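Local atomic coordinates of L-asparaginase 1 (PDB entry 6NXC), a protein that catalyses the hydrolysis of L-asparagine to L-aspartate and ammonium, working as a homotetramer whose activity is switched on allosterically by L-asparagine itself. Residues B[180-185]-B[321-326]; B[167-172]-B[190-195]; B[256-261]-B[288-293]; B[78-83]-B[111-116]. The protein carries 1 engineered substitution. All coordinates share one frame; numbering follows the deposited sequence.

Contact 1 (B[180-185]-B[321-326]); sequences RTAKAH and TVEATL. Engineered in segment 180-185: A182 (natural residue Thr). With ASN (asparagine), chain O; EDO (1,2-ethanediol), chain R.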
loop_
_atom_site.group_PDB
_atom_site.type_symbol
_atom_site.label_atom_id
_atom_site.label_comp_id
_atom_site.label_asym_id
_atom_site.label_seq_id
_atom_site.Cartn_x
_atom_site.Cartn_y
_atom_site.Cartn_z
ATOM N N ARG B 180 17.001 4.641 9.328
ATOM C CA ARG B 180 15.889 3.687 9.225
ATOM C C ARG B 180 15.636 3.230 7.800
ATOM O O ARG B 180 14.693 2.503 7.607
ATOM C CB ARG B 180 14.644 4.399 9.788
ATOM C CG ARG B 180 14.750 4.632 11.273
ATOM C CD ARG B 180 14.576 3.304 12.067
ATOM N NE ARG B 180 14.196 3.602 13.424
ATOM C CZ ARG B 180 13.465 2.802 14.169
ATOM N NH1 ARG B 180 13.051 3.173 15.354
ATOM N NH2 ARG B 180 13.105 1.620 13.700
ATOM N N THR B 181 16.415 3.745 6.846
ATOM C CA THR B 181 16.136 3.511 5.418
ATOM C C THR B 181 16.860 2.296 4.868
ATOM O O THR B 181 17.935 1.849 5.400
ATOM C CB THR B 181 16.519 4.644 4.493
ATOM O OG1 THR B 181 17.920 4.872 4.584
ATOM C CG2 THR B 181 15.755 5.879 4.795
ATOM N N ALA B 182 16.295 1.786 3.781
ATOM C CA ALA B 182 16.952 0.693 3.008
ATOM C C ALA B 182 16.477 0.885 1.565
ATOM O O ALA B 182 15.295 1.341 1.356
ATOM C CB ALA B 182 16.593 -0.665 3.515
ATOM N N LYS B 183 17.325 0.560 0.613
ATOM C CA LYS B 183 16.897 0.562 -0.798
ATOM C C LYS B 183 16.071 -0.691 -0.982
ATOM O O LYS B 183 16.679 -1.700 -1.145
ATOM C CB LYS B 183 18.022 0.561 -1.825
ATOM C CG LYS B 183 17.594 0.769 -3.260
ATOM C CD LYS B 183 18.833 1.003 -4.148
ATOM C CE LYS B 183 18.502 1.049 -5.610
ATOM N NZ LYS B 183 19.712 1.343 -6.441
ATOM N N ALA B 184 14.777 -0.569 -1.157
ATOM C CA ALA B 184 13.858 -1.729 -1.151
ATOM C C ALA B 184 13.427 -2.050 -2.577
ATOM O O ALA B 184 13.000 -3.186 -2.829
ATOM C CB ALA B 184 12.685 -1.429 -0.263
ATOM N N HIS B 185 13.389 -1.084 -3.508
ATOM C CA HIS B 185 12.812 -1.312 -4.853
ATOM C C HIS B 185 13.894 -0.960 -5.866
ATOM O O HIS B 185 14.004 0.215 -6.134
ATOM C CB HIS B 185 11.463 -0.533 -5.030
ATOM C CG HIS B 185 10.475 -0.855 -3.954
ATOM N ND1 HIS B 185 9.986 -2.145 -3.750
ATOM C CD2 HIS B 185 10.017 -0.101 -2.932
ATOM C CE1 HIS B 185 9.225 -2.176 -2.669
ATOM N NE2 HIS B 185 9.181 -0.905 -2.142
ATOM N N THR B 321 17.820 -2.046 10.802
ATOM C CA THR B 321 18.208 -2.504 9.451
ATOM C C THR B 321 19.670 -2.982 9.507
ATOM O O THR B 321 20.492 -2.703 10.428
ATOM C CB THR B 321 18.097 -1.336 8.467
ATOM O OG1 THR B 321 19.040 -0.362 8.965
ATOM C CG2 THR B 321 16.712 -0.703 8.396
ATOM N N VAL B 322 20.070 -3.766 8.525
ATOM C CA VAL B 322 21.478 -4.168 8.376
ATOM C C VAL B 322 22.351 -2.957 8.133
ATOM O O VAL B 322 23.436 -2.831 8.730
ATOM C CB VAL B 322 21.616 -5.125 7.182
ATOM C CG1 VAL B 322 23.072 -5.390 6.831
ATOM C CG2 VAL B 322 20.891 -6.407 7.475
ATOM N N GLU B 323 21.792 -1.983 7.392
ATOM C CA GLU B 323 22.516 -0.721 7.111
ATOM C C GLU B 323 22.843 -0.033 8.443
ATOM O O GLU B 323 23.963 0.461 8.603
ATOM C CB GLU B 323 21.678 0.188 6.178
ATOM C CG GLU B 323 21.551 -0.434 4.813
ATOM C CD GLU B 323 20.317 -1.311 4.589
ATOM O OE1 GLU B 323 19.885 -1.368 3.388
ATOM O OE2 GLU B 323 19.770 -2.005 5.562
ATOM N N ALA B 324 21.850 0.125 9.286
ATOM C CA ALA B 324 22.065 0.817 10.554
ATOM C C ALA B 324 23.023 -0.012 11.444
ATOM O O ALA B 324 23.866 0.541 12.193
ATOM C CB ALA B 324 20.765 1.083 11.257
ATOM N N THR B 325 22.788 -1.322 11.528
ATOM C CA THR B 325 23.626 -2.207 12.388
ATOM C C THR B 325 25.134 -2.199 11.960
ATOM O O THR B 325 26.066 -2.083 12.816
ATOM C CB THR B 325 23.069 -3.642 12.370
ATOM O OG1 THR B 325 21.724 -3.503 12.875
ATOM C CG2 THR B 325 23.884 -4.542 13.264
ATOM N N LEU B 326 25.427 -2.354 10.667
ATOM C CA LEU B 326 26.764 -2.322 10.124
ATOM C C LEU B 326 27.420 -1.001 10.534
ATOM O O LEU B 326 28.596 -1.044 11.010
ATOM C CB LEU B 326 26.711 -2.511 8.598
ATOM C CG LEU B 326 28.098 -2.585 8.009
ATOM C CD1 LEU B 326 28.744 -3.927 8.326
ATOM C CD2 LEU B 326 28.161 -2.271 6.542
HETATM N N ASN O . 16.333 -6.720 7.234
HETATM C CA ASN O . 16.472 -6.672 5.712
HETATM C C ASN O . 17.819 -7.294 5.325
HETATM O O ASN O . 18.251 -8.178 6.180
HETATM C CB ASN O . 16.332 -5.226 5.211
HETATM C CG ASN O . 17.468 -4.307 5.642
HETATM O OD1 ASN O . 18.085 -4.540 6.665
HETATM N ND2 ASN O . 17.838 -3.348 4.826
HETATM O OXT ASN O . 18.450 -6.917 4.222
HETATM C C1 EDO R . 19.280 0.752 -9.794
HETATM O O1 EDO R . 18.732 0.270 -8.592
HETATM C C2 EDO R . 20.791 0.800 -9.898
HETATM O O2 EDO R . 21.555 -0.310 -9.278
HETATM O O HOH W 1 19.153 2.153 7.758
HETATM O O HOH W 2 20.141 -0.150 1.040
#
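The methyl group of A182, an engineered residue that replaces a natural threonine, meets the carboxylate of E323, with A182 CB 3.4 Å from E323 OE1. Both also touch the bound asparagine, whose amide nitrogen ND2 is 3.2 Å from A182 CB and makes a very short hydrogen bond of 2.5 Å to E323 OE2. E323 presents this oxygen because its chain bends at chi2 (92°) and turns the carboxylate toward the ligand. The other end of the ligand amide is held by the helix start: V322 N donates to ASN OD1 at 2.8 Å, the N-H pointing almost straight at it (174°). Donor and acceptor of the asparagine side chain are thus both read, which fixes the way round its amide lies.

No direct hydrogen bond joins 180-185 to 321-326; two waters do so. One donates to E323 OE1 and accepts from K183 N, while the other donates to T181 O and is hydrogen-bonded to T321 OG1. That hydroxyl also accepts from A324 N at 2.9 Å, capping helix 322-333, and the methyl CG2 of T321 rests 3.9 Å from R180 O. R180 is anchored outward by a salt bridge to D319 and a hydrogen bond to G352 O. Together, the strand-borne methyl group and the capped helix N terminus form one wall of the allosteric asparagine site.

Contact 2 (B[167-172]-B[190-195]); sequences VTLFFN and DAFASP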
loop_
_atom_site.group_PDB
_atom_site.type_symbol
_atom_site.label_atom_id
_atom_site.label_comp_id
_atom_site.label_asym_id
_atom_site.label_seq_id
_atom_site.Cartn_x
_atom_site.Cartn_y
_atom_site.Cartn_z
ATOM N N VAL B 167 20.287 13.356 10.163
ATOM C CA VAL B 167 20.690 12.907 8.843
ATOM C C VAL B 167 19.478 12.212 8.243
ATOM O O VAL B 167 18.973 11.226 8.879
ATOM C CB VAL B 167 21.893 11.971 8.830
ATOM C CG1 VAL B 167 22.136 11.619 7.385
ATOM C CG2 VAL B 167 23.102 12.589 9.502
ATOM N N THR B 168 19.003 12.726 7.120
ATOM C CA THR B 168 17.809 12.187 6.501
ATOM C C THR B 168 18.126 11.806 5.075
ATOM O O THR B 168 19.146 12.153 4.514
ATOM C CB THR B 168 16.703 13.239 6.568
ATOM O OG1 THR B 168 17.112 14.481 5.951
ATOM C CG2 THR B 168 16.238 13.534 7.986
ATOM N N LEU B 169 17.132 11.150 4.445
ATOM C CA LEU B 169 17.240 10.673 3.068
ATOM C C LEU B 169 15.952 11.107 2.363
ATOM O O LEU B 169 14.856 10.781 2.901
ATOM C CB LEU B 169 17.466 9.140 3.050
ATOM C CG LEU B 169 17.788 8.579 1.684
ATOM C CD1 LEU B 169 18.584 7.276 1.892
ATOM C CD2 LEU B 169 16.524 8.403 0.866
ATOM N N PHE B 170 16.061 11.874 1.282
ATOM C CA PHE B 170 14.882 12.371 0.492
ATOM C C PHE B 170 14.763 11.622 -0.810
ATOM O O PHE B 170 15.782 11.544 -1.515
ATOM C CB PHE B 170 14.996 13.856 0.161
ATOM C CG PHE B 170 13.673 14.332 -0.297
ATOM C CD1 PHE B 170 13.350 14.167 -1.676
ATOM C CD2 PHE B 170 12.756 14.858 0.574
ATOM C CE1 PHE B 170 12.105 14.550 -2.113
ATOM C CE2 PHE B 170 11.493 15.217 0.111
ATOM C CZ PHE B 170 11.158 14.989 -1.202
ATOM N N PHE B 171 13.668 10.963 -1.028
ATOM C CA PHE B 171 13.434 10.315 -2.332
ATOM C C PHE B 171 11.958 10.264 -2.666
ATOM O O PHE B 171 11.189 9.901 -1.802
ATOM C CB PHE B 171 14.104 8.926 -2.280
ATOM C CG PHE B 171 14.799 8.517 -3.537
ATOM C CD1 PHE B 171 16.093 8.899 -3.773
ATOM C CD2 PHE B 171 14.174 7.696 -4.440
ATOM C CE1 PHE B 171 16.748 8.485 -4.919
ATOM C CE2 PHE B 171 14.780 7.383 -5.625
ATOM C CZ PHE B 171 16.100 7.731 -5.844
ATOM N N ASN B 172 11.559 10.615 -3.907
ATOM C CA ASN B 172 10.155 10.366 -4.330
ATOM C C ASN B 172 9.138 10.952 -3.345
ATOM O O ASN B 172 8.251 10.237 -2.847
ATOM C CB ASN B 172 9.949 8.859 -4.453
ATOM C CG ASN B 172 8.667 8.492 -5.199
ATOM O OD1 ASN B 172 7.838 7.720 -4.710
ATOM N ND2 ASN B 172 8.540 9.030 -6.384
ATOM N N ASP B 190 10.168 4.941 -6.343
ATOM C CA ASP B 190 10.087 4.820 -4.827
ATOM C C ASP B 190 11.165 3.825 -4.366
ATOM O O ASP B 190 10.843 2.839 -3.755
ATOM C CB ASP B 190 8.670 4.320 -4.478
ATOM C CG ASP B 190 8.319 2.959 -5.092
ATOM O OD1 ASP B 190 8.941 2.536 -6.123
ATOM O OD2 ASP B 190 7.460 2.260 -4.531
ATOM N N ALA B 191 12.431 4.050 -4.623
ATOM C CA ALA B 191 13.488 3.033 -4.418
ATOM C C ALA B 191 13.631 2.719 -2.940
ATOM O O ALA B 191 14.050 1.649 -2.550
ATOM C CB ALA B 191 14.737 3.661 -4.979
ATOM N N PHE B 192 13.409 3.744 -2.093
ATOM C CA PHE B 192 13.793 3.599 -0.653
ATOM C C PHE B 192 12.528 3.338 0.181
ATOM O O PHE B 192 11.501 3.979 -0.056
ATOM C CB PHE B 192 14.539 4.849 -0.216
ATOM C CG PHE B 192 15.940 4.897 -0.799
ATOM C CD1 PHE B 192 16.926 4.130 -0.244
ATOM C CD2 PHE B 192 16.190 5.572 -1.958
ATOM C CE1 PHE B 192 18.219 4.081 -0.751
ATOM C CE2 PHE B 192 17.441 5.451 -2.537
ATOM C CZ PHE B 192 18.428 4.677 -1.961
ATOM N N ALA B 193 12.692 2.635 1.286
ATOM C CA ALA B 193 11.666 2.603 2.316
ATOM C C ALA B 193 12.306 2.759 3.690
ATOM O O ALA B 193 13.553 2.604 3.828
ATOM C CB ALA B 193 10.964 1.308 2.157
ATOM N N SER B 194 11.433 2.949 4.649
ATOM C CA SER B 194 11.736 3.056 6.086
ATOM C C SER B 194 10.816 2.034 6.764
ATOM O O SER B 194 9.745 2.343 7.179
ATOM C CB SER B 194 11.442 4.444 6.474
ATOM O OG SER B 194 11.660 4.541 7.819
ATOM N N PRO B 195 11.145 0.745 6.755
ATOM C CA PRO B 195 10.156 -0.269 7.009
ATOM C C PRO B 195 9.635 -0.285 8.437
ATOM O O PRO B 195 8.502 -0.731 8.637
ATOM C CB PRO B 195 10.822 -1.616 6.630
ATOM C CG PRO B 195 12.201 -1.323 6.229
ATOM C CD PRO B 195 12.422 0.182 6.288
#
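The rings of F171 and F192 meet edge to face. F192 brings its CD2-CE2 edge over one face of F171, with F192 CD2 3.6 Å from F171 CG; the centroids lie 5.0 Å apart and the planes stand at 71°. Across the face of F192 itself lies L169, whose methyl CD2 makes a CH-pi contact, 4.3 Å from the ring centroid and 26° off the normal. The second methyl of L169, CD1, settles nearer the rim, 4.1 Å from F192 CD1. L169 reaches this ring with CG anti to its backbone nitrogen (chi1 -172°), which spreads the two methyls over it.

Beside the aromatic pair, A191 CB approaches F171 CE2 obliquely at 3.8 Å. Where the strand ends, N172 and D190 run side by side in the same direction, and N172 OD1 comes 3.5 Å from D190 CB, a van der Waals contact. An alanine in place of F171 would take away the face on which F192 rests and would probably leave that ring free to shift, opening a gap beside A191.

M114 of helix 114-124 packs against both L169 and F192, and N151 of helix 148-161 against F171. The contact therefore seats strand 192-193, from the small two-stranded sheet, against strand 167-171 of the large mixed sheet. No hydrogen bond crosses between the two segments: their cohesion is apolar and aromatic, depending on the fit of ring and methyl surfaces, with polar side chains only at the solvent-facing margin.

Contact 3 (B[256-261]-B[288-293]); sequences ALILRS and VNLTQC. With ASN (asparagine), chain O.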
loop_
_atom_site.group_PDB
_atom_site.type_symbol
_atom_site.label_atom_id
_atom_site.label_comp_id
_atom_site.label_asym_id
_atom_site.label_seq_id
_atom_site.Cartn_x
_atom_site.Cartn_y
_atom_site.Cartn_z
ATOM N N ALA B 256 33.197 -8.408 14.663
ATOM C CA ALA B 256 31.742 -8.432 14.870
ATOM C C ALA B 256 31.135 -9.279 13.767
ATOM O O ALA B 256 31.741 -9.462 12.735
ATOM C CB ALA B 256 31.214 -7.022 14.899
ATOM N N LEU B 257 30.049 -9.898 14.106
ATOM C CA LEU B 257 29.255 -10.676 13.173
ATOM C C LEU B 257 27.812 -10.158 13.271
ATOM O O LEU B 257 27.254 -10.111 14.381
ATOM C CB LEU B 257 29.453 -12.042 13.809
ATOM C CG LEU B 257 29.728 -13.170 12.877
ATOM C CD1 LEU B 257 30.316 -14.303 13.692
ATOM C CD2 LEU B 257 28.364 -13.491 12.278
ATOM N N ILE B 258 27.150 -9.993 12.123
ATOM C CA ILE B 258 25.705 -9.686 11.989
ATOM C C ILE B 258 25.083 -10.952 11.457
ATOM O O ILE B 258 25.607 -11.496 10.473
ATOM C CB ILE B 258 25.484 -8.500 11.052
ATOM C CG1 ILE B 258 26.120 -7.225 11.590
ATOM C CG2 ILE B 258 24.024 -8.330 10.813
ATOM C CD1 ILE B 258 26.009 -6.080 10.642
ATOM N N LEU B 259 24.106 -11.485 12.208
ATOM C CA LEU B 259 23.317 -12.641 11.796
ATOM C C LEU B 259 21.992 -12.097 11.243
ATOM O O LEU B 259 21.245 -11.436 11.961
ATOM C CB LEU B 259 22.959 -13.548 12.971
ATOM C CG LEU B 259 24.108 -14.041 13.815
ATOM C CD1 LEU B 259 23.578 -14.920 14.925
ATOM C CD2 LEU B 259 25.167 -14.747 13.018
ATOM N N ARG B 260 21.742 -12.375 9.993
ATOM C CA ARG B 260 20.392 -12.143 9.390
ATOM C C ARG B 260 19.556 -13.348 9.637
ATOM O O ARG B 260 19.560 -14.229 8.806
ATOM C CB ARG B 260 20.516 -11.790 7.925
ATOM C CG ARG B 260 21.373 -10.586 7.585
ATOM C CD ARG B 260 21.440 -10.172 6.119
ATOM N NE ARG B 260 20.140 -9.954 5.564
ATOM C CZ ARG B 260 19.478 -10.772 4.727
ATOM N NH1 ARG B 260 20.043 -11.885 4.244
ATOM N NH2 ARG B 260 18.252 -10.427 4.360
ATOM N N SER B 261 18.867 -13.403 10.757
ATOM C CA SER B 261 18.122 -14.624 11.156
ATOM C C SER B 261 16.700 -14.593 10.649
ATOM O O SER B 261 16.210 -13.561 10.137
ATOM C CB SER B 261 18.039 -14.700 12.677
ATOM O OG SER B 261 19.318 -14.769 13.182
ATOM N N VAL B 288 25.584 -9.758 16.735
ATOM C CA VAL B 288 24.271 -9.056 16.721
ATOM C C VAL B 288 23.267 -9.855 15.886
ATOM O O VAL B 288 23.533 -10.109 14.743
ATOM C CB VAL B 288 24.437 -7.611 16.251
ATOM C CG1 VAL B 288 23.153 -6.853 16.444
ATOM C CG2 VAL B 288 25.502 -6.934 17.053
ATOM N N ASN B 289 22.098 -10.101 16.461
ATOM C CA ASN B 289 21.002 -10.835 15.814
ATOM C C ASN B 289 20.024 -9.802 15.216
ATOM O O ASN B 289 19.430 -9.063 15.985
ATOM C CB ASN B 289 20.275 -11.705 16.842
ATOM C CG ASN B 289 19.341 -12.713 16.177
ATOM O OD1 ASN B 289 19.528 -13.019 15.005
ATOM N ND2 ASN B 289 18.542 -13.362 16.996
ATOM N N LEU B 290 19.815 -9.839 13.892
ATOM C CA LEU B 290 18.781 -9.025 13.170
ATOM C C LEU B 290 17.776 -9.940 12.485
ATOM O O LEU B 290 18.084 -11.093 12.263
ATOM C CB LEU B 290 19.424 -8.180 12.071
ATOM C CG LEU B 290 20.548 -7.290 12.512
ATOM C CD1 LEU B 290 21.116 -6.504 11.374
ATOM C CD2 LEU B 290 20.170 -6.372 13.637
ATOM N N THR B 291 16.635 -9.389 12.093
ATOM C CA THR B 291 15.758 -10.075 11.177
ATOM C C THR B 291 16.303 -9.931 9.748
ATOM O O THR B 291 16.589 -8.764 9.269
ATOM C CB THR B 291 14.298 -9.714 11.312
ATOM O OG1 THR B 291 13.603 -10.617 10.467
ATOM C CG2 THR B 291 14.018 -8.283 10.981
ATOM N N GLN B 292 16.205 -11.008 8.998
ATOM C CA GLN B 292 16.321 -11.029 7.505
ATOM C C GLN B 292 15.080 -10.433 6.802
ATOM O O GLN B 292 15.168 -10.005 5.655
ATOM C CB GLN B 292 16.805 -12.423 6.999
ATOM C CG GLN B 292 15.707 -13.479 6.906
ATOM C CD GLN B 292 16.246 -14.833 6.486
ATOM O OE1 GLN B 292 15.547 -15.560 5.779
ATOM N NE2 GLN B 292 17.419 -15.259 6.982
ATOM N N CYS B 293 13.961 -10.353 7.468
ATOM C CA CYS B 293 12.694 -9.809 6.966
ATOM C C CYS B 293 12.859 -8.313 6.681
ATOM O O CYS B 293 13.712 -7.678 7.298
ATOM C CB CYS B 293 11.591 -10.019 7.962
ATOM S SG CYS B 293 11.356 -11.785 8.343
HETATM N N ASN O . 16.333 -6.720 7.234
HETATM C CA ASN O . 16.472 -6.672 5.712
HETATM C C ASN O . 17.819 -7.294 5.325
HETATM O O ASN O . 18.251 -8.178 6.180
HETATM C CB ASN O . 16.332 -5.226 5.211
HETATM C CG ASN O . 17.468 -4.307 5.642
HETATM O OD1 ASN O . 18.085 -4.540 6.665
HETATM N ND2 ASN O . 17.838 -3.348 4.826
HETATM O OXT ASN O . 18.450 -6.917 4.222
#
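Strands 256-261 and 286-291, joined through helix 271-282, form a parallel beta-alpha-beta unit, and their C-terminal ends meet at the bound asparagine. Backbone hydrogen bonds pair the strands from V288 N to L257 O as far as Q292 N to S261 O. On the face carrying I258 and L290, I258 CG2 presses tightly on L290 CD1 at 3.5 Å, beneath V322 and T325 of helix 322-333. On the other side of the sheet, where N289 points, S261 OG donates to N289 OD1 in the carbonyl plane, at a short 2.5 Å; G265 O takes the amide nitrogen of N289.

At the strand ends R260 and Q292 cross nearly at right angles. Q292 CB sits over one face of the guanidinium, 3.6 Å from R260 NH2, while Q292 NE2 donates to R260 O at 3.0 Å from above the carbonyl plane. Q292 OE1 bonds Y116 OH of the second subunit. A bend at chi3 (55°) swings the guanidinium toward the ligand, where R260 NE grips ASN O at 2.7 Å and NH2 adds a second bond. The ligand ammonium donates to T291 O and C293 O. A serine in place of Q292 would probably leave R260 O without its side-chain donor and the neighbouring subunit's tyrosine without a mate.

Placing ligand groups at the C-terminal ends of parallel strands is characteristic of open alpha/beta folds; here it builds the allosteric site.

Contact 4 (B[78-83]-B[111-116]); sequences MDSSDM and TDTMAY. With CIT (citric acid), chain N; EDO (1,2-ethanediol), chain R.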
loop_
_atom_site.group_PDB
_atom_site.type_symbol
_atom_site.label_atom_id
_atom_site.label_comp_id
_atom_site.label_asym_id
_atom_site.label_seq_id
_atom_site.Cartn_x
_atom_site.Cartn_y
_atom_site.Cartn_z
ATOM N N MET B 78 32.240 8.961 -7.687
ATOM C CA MET B 78 32.241 7.514 -7.343
ATOM C C MET B 78 30.899 6.911 -7.655
ATOM O O MET B 78 29.914 7.564 -7.375
ATOM C CB MET B 78 32.547 7.317 -5.864
ATOM C CG MET B 78 34.035 7.437 -5.572
ATOM S SD MET B 78 34.398 6.768 -3.933
ATOM C CE MET B 78 33.732 5.115 -4.101
ATOM N N ASP B 79 30.886 5.717 -8.253
ATOM C CA ASP B 79 29.716 4.815 -8.187
ATOM C C ASP B 79 29.610 4.442 -6.713
ATOM O O ASP B 79 30.629 4.023 -6.117
ATOM C CB ASP B 79 29.856 3.544 -9.043
ATOM C CG ASP B 79 29.751 3.809 -10.543
ATOM O OD1 ASP B 79 28.956 4.678 -10.908
ATOM O OD2 ASP B 79 30.537 3.202 -11.328
ATOM N N SER B 80 28.394 4.554 -6.182
ATOM C CA SER B 80 28.182 4.235 -4.740
ATOM C C SER B 80 28.506 2.775 -4.469
ATOM O O SER B 80 28.697 2.460 -3.333
ATOM C CB SER B 80 26.769 4.636 -4.165
ATOM O OG SER B 80 25.678 3.800 -4.557
ATOM N N SER B 81 28.449 1.857 -5.452
ATOM C CA SER B 81 28.764 0.414 -5.269
ATOM C C SER B 81 30.226 0.229 -4.856
ATOM O O SER B 81 30.625 -0.823 -4.302
ATOM C CB SER B 81 28.357 -0.389 -6.516
ATOM O OG SER B 81 28.974 0.169 -7.662
ATOM N N ASP B 82 31.055 1.255 -5.081
ATOM C CA ASP B 82 32.503 1.150 -4.778
ATOM C C ASP B 82 32.809 1.842 -3.409
ATOM O O ASP B 82 33.933 1.848 -2.923
ATOM C CB ASP B 82 33.294 1.806 -5.901
ATOM C CG ASP B 82 33.174 1.077 -7.219
ATOM O OD1 ASP B 82 33.204 -0.170 -7.146
ATOM O OD2 ASP B 82 33.048 1.772 -8.289
ATOM N N MET B 83 31.804 2.304 -2.719
ATOM C CA MET B 83 32.012 3.013 -1.425
ATOM C C MET B 83 32.619 2.095 -0.376
ATOM O O MET B 83 32.221 0.950 -0.200
ATOM C CB MET B 83 30.662 3.519 -0.880
ATOM C CG MET B 83 30.089 4.592 -1.651
ATOM S SD MET B 83 30.995 6.035 -1.470
ATOM C CE MET B 83 30.402 6.536 0.143
ATOM N N THR B 111 22.434 5.679 -5.661
ATOM C CA THR B 111 21.354 5.035 -4.861
ATOM C C THR B 111 21.844 3.719 -4.212
ATOM O O THR B 111 21.343 3.358 -3.116
ATOM C CB THR B 111 20.088 4.800 -5.710
ATOM O OG1 THR B 111 20.515 3.959 -6.805
ATOM C CG2 THR B 111 19.507 6.144 -6.103
ATOM N N ASP B 112 22.812 3.011 -4.774
ATOM C CA ASP B 112 23.064 1.610 -4.338
ATOM C C ASP B 112 23.434 1.552 -2.863
ATOM O O ASP B 112 23.008 0.598 -2.169
ATOM C CB ASP B 112 24.116 0.933 -5.214
ATOM C CG ASP B 112 23.585 0.354 -6.517
ATOM O OD1 ASP B 112 22.397 0.381 -6.757
ATOM O OD2 ASP B 112 24.427 -0.062 -7.289
ATOM N N THR B 113 24.196 2.514 -2.341
ATOM C CA THR B 113 24.649 2.448 -0.925
ATOM C C THR B 113 24.247 3.731 -0.209
ATOM O O THR B 113 24.755 3.984 0.879
ATOM C CB THR B 113 26.122 2.091 -0.791
ATOM O OG1 THR B 113 26.908 3.230 -1.223
ATOM C CG2 THR B 113 26.490 0.854 -1.566
ATOM N N MET B 114 23.309 4.453 -0.727
ATOM C CA MET B 114 22.856 5.732 -0.084
ATOM C C MET B 114 22.359 5.487 1.348
ATOM O O MET B 114 22.614 6.346 2.181
ATOM C CB MET B 114 21.654 6.305 -0.815
ATOM C CG MET B 114 21.508 7.758 -0.543
ATOM S SD MET B 114 19.977 8.427 -1.413
ATOM C CE MET B 114 20.508 8.322 -3.036
ATOM N N ALA B 115 21.661 4.375 1.584
ATOM C CA ALA B 115 21.166 4.142 2.940
ATOM C C ALA B 115 22.330 3.836 3.887
ATOM O O ALA B 115 22.162 4.135 5.125
ATOM C CB ALA B 115 20.087 3.097 2.920
ATOM N N TYR B 116 23.404 3.172 3.422
ATOM C CA TYR B 116 24.555 2.924 4.288
ATOM C C TYR B 116 25.166 4.281 4.657
ATOM O O TYR B 116 25.516 4.514 5.838
ATOM C CB TYR B 116 25.566 1.941 3.720
ATOM C CG TYR B 116 25.047 0.543 3.419
ATOM C CD1 TYR B 116 24.417 0.271 2.258
ATOM C CD2 TYR B 116 25.249 -0.523 4.288
ATOM C CE1 TYR B 116 23.995 -1.017 1.918
ATOM C CE2 TYR B 116 24.837 -1.806 3.976
ATOM C CZ TYR B 116 24.276 -2.070 2.757
ATOM O OH TYR B 116 23.810 -3.331 2.433
HETATM C C1 CIT N . 26.469 1.763 -8.872
HETATM O O1 CIT N . 27.062 2.381 -7.891
HETATM O O2 CIT N . 26.945 0.795 -9.455
HETATM C C2 CIT N . 25.077 2.164 -9.358
HETATM C C3 CIT N . 24.741 3.636 -9.236
HETATM O O7 CIT N . 25.450 4.306 -10.267
HETATM C C4 CIT N . 23.218 3.875 -9.361
HETATM C C5 CIT N . 22.895 5.354 -9.516
HETATM O O4 CIT N . 22.798 6.139 -8.478
HETATM C C6 CIT N . 25.230 4.176 -7.876
HETATM O O5 CIT N . 24.594 3.802 -6.859
HETATM O O6 CIT N . 26.248 4.942 -7.943
HETATM C C1 EDO R . 19.280 0.752 -9.794
HETATM O O1 EDO R . 18.732 0.270 -8.592
HETATM C C2 EDO R . 20.791 0.800 -9.898
HETATM O O2 EDO R . 21.555 -0.310 -9.278
#
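S80 turns its side chain toward T113: CB lies 3.3 Å from T113 OG1, and OG beyond it is gripped from two directions. With OG set between its own backbone nitrogen and carbonyl carbon (chi1 75°), it accepts from T113 N at 3.0 Å, through a bent bond (142°), and donates to CIT O5 at 2.5 Å. D112 CB packs against the same hydroxyl. The T113 side chain answers: its OG1 donates to S80 O at 2.9 Å from above the carbonyl plane, while M83 N reaches that oxygen from the opposite face. M83 CG covers T113 OG1, 3.5 Å away.

These bonds lock the loop 78-83 to the turn 111-114 and position their N-H groups around the citrate, probably from the crystallisation liquor. S80 N, S81 N, T111 N and D112 N all donate to it, as does S81 OG at 2.8 Å from CIT O2. K183 bonds both T111 OG1 and D112 OD1, and Y262 of the second subunit packs over S81, D112 and T113. Citrate thus occupies the substrate site of the asparaginase fold, where D79, S80, S81, T111 and D112 bind L-asparagine close to the nucleophile T34.

Overall arrangement
From the N terminus, contact 4 closes first, tying the loop after strand 68-78 to the start of helix 114-124 across helix 85-98 and strand 104-108. Contact 2 then opens at strand 167-171, and contact 1 opens at 180-185 before contact 2 has closed at 190-195, so these two cross; backbone pairing of A182 with A193 and A184 with A191 joins them. The long loop of contact 1 encloses contact 3, and both contribute to the allosteric pocket. K183 links contact 1 to the substrate site of contact 4. Contacts 2 and 4 thus belong to the N-terminal part, contact 3 to the C-terminal part, and contact 1 spans both.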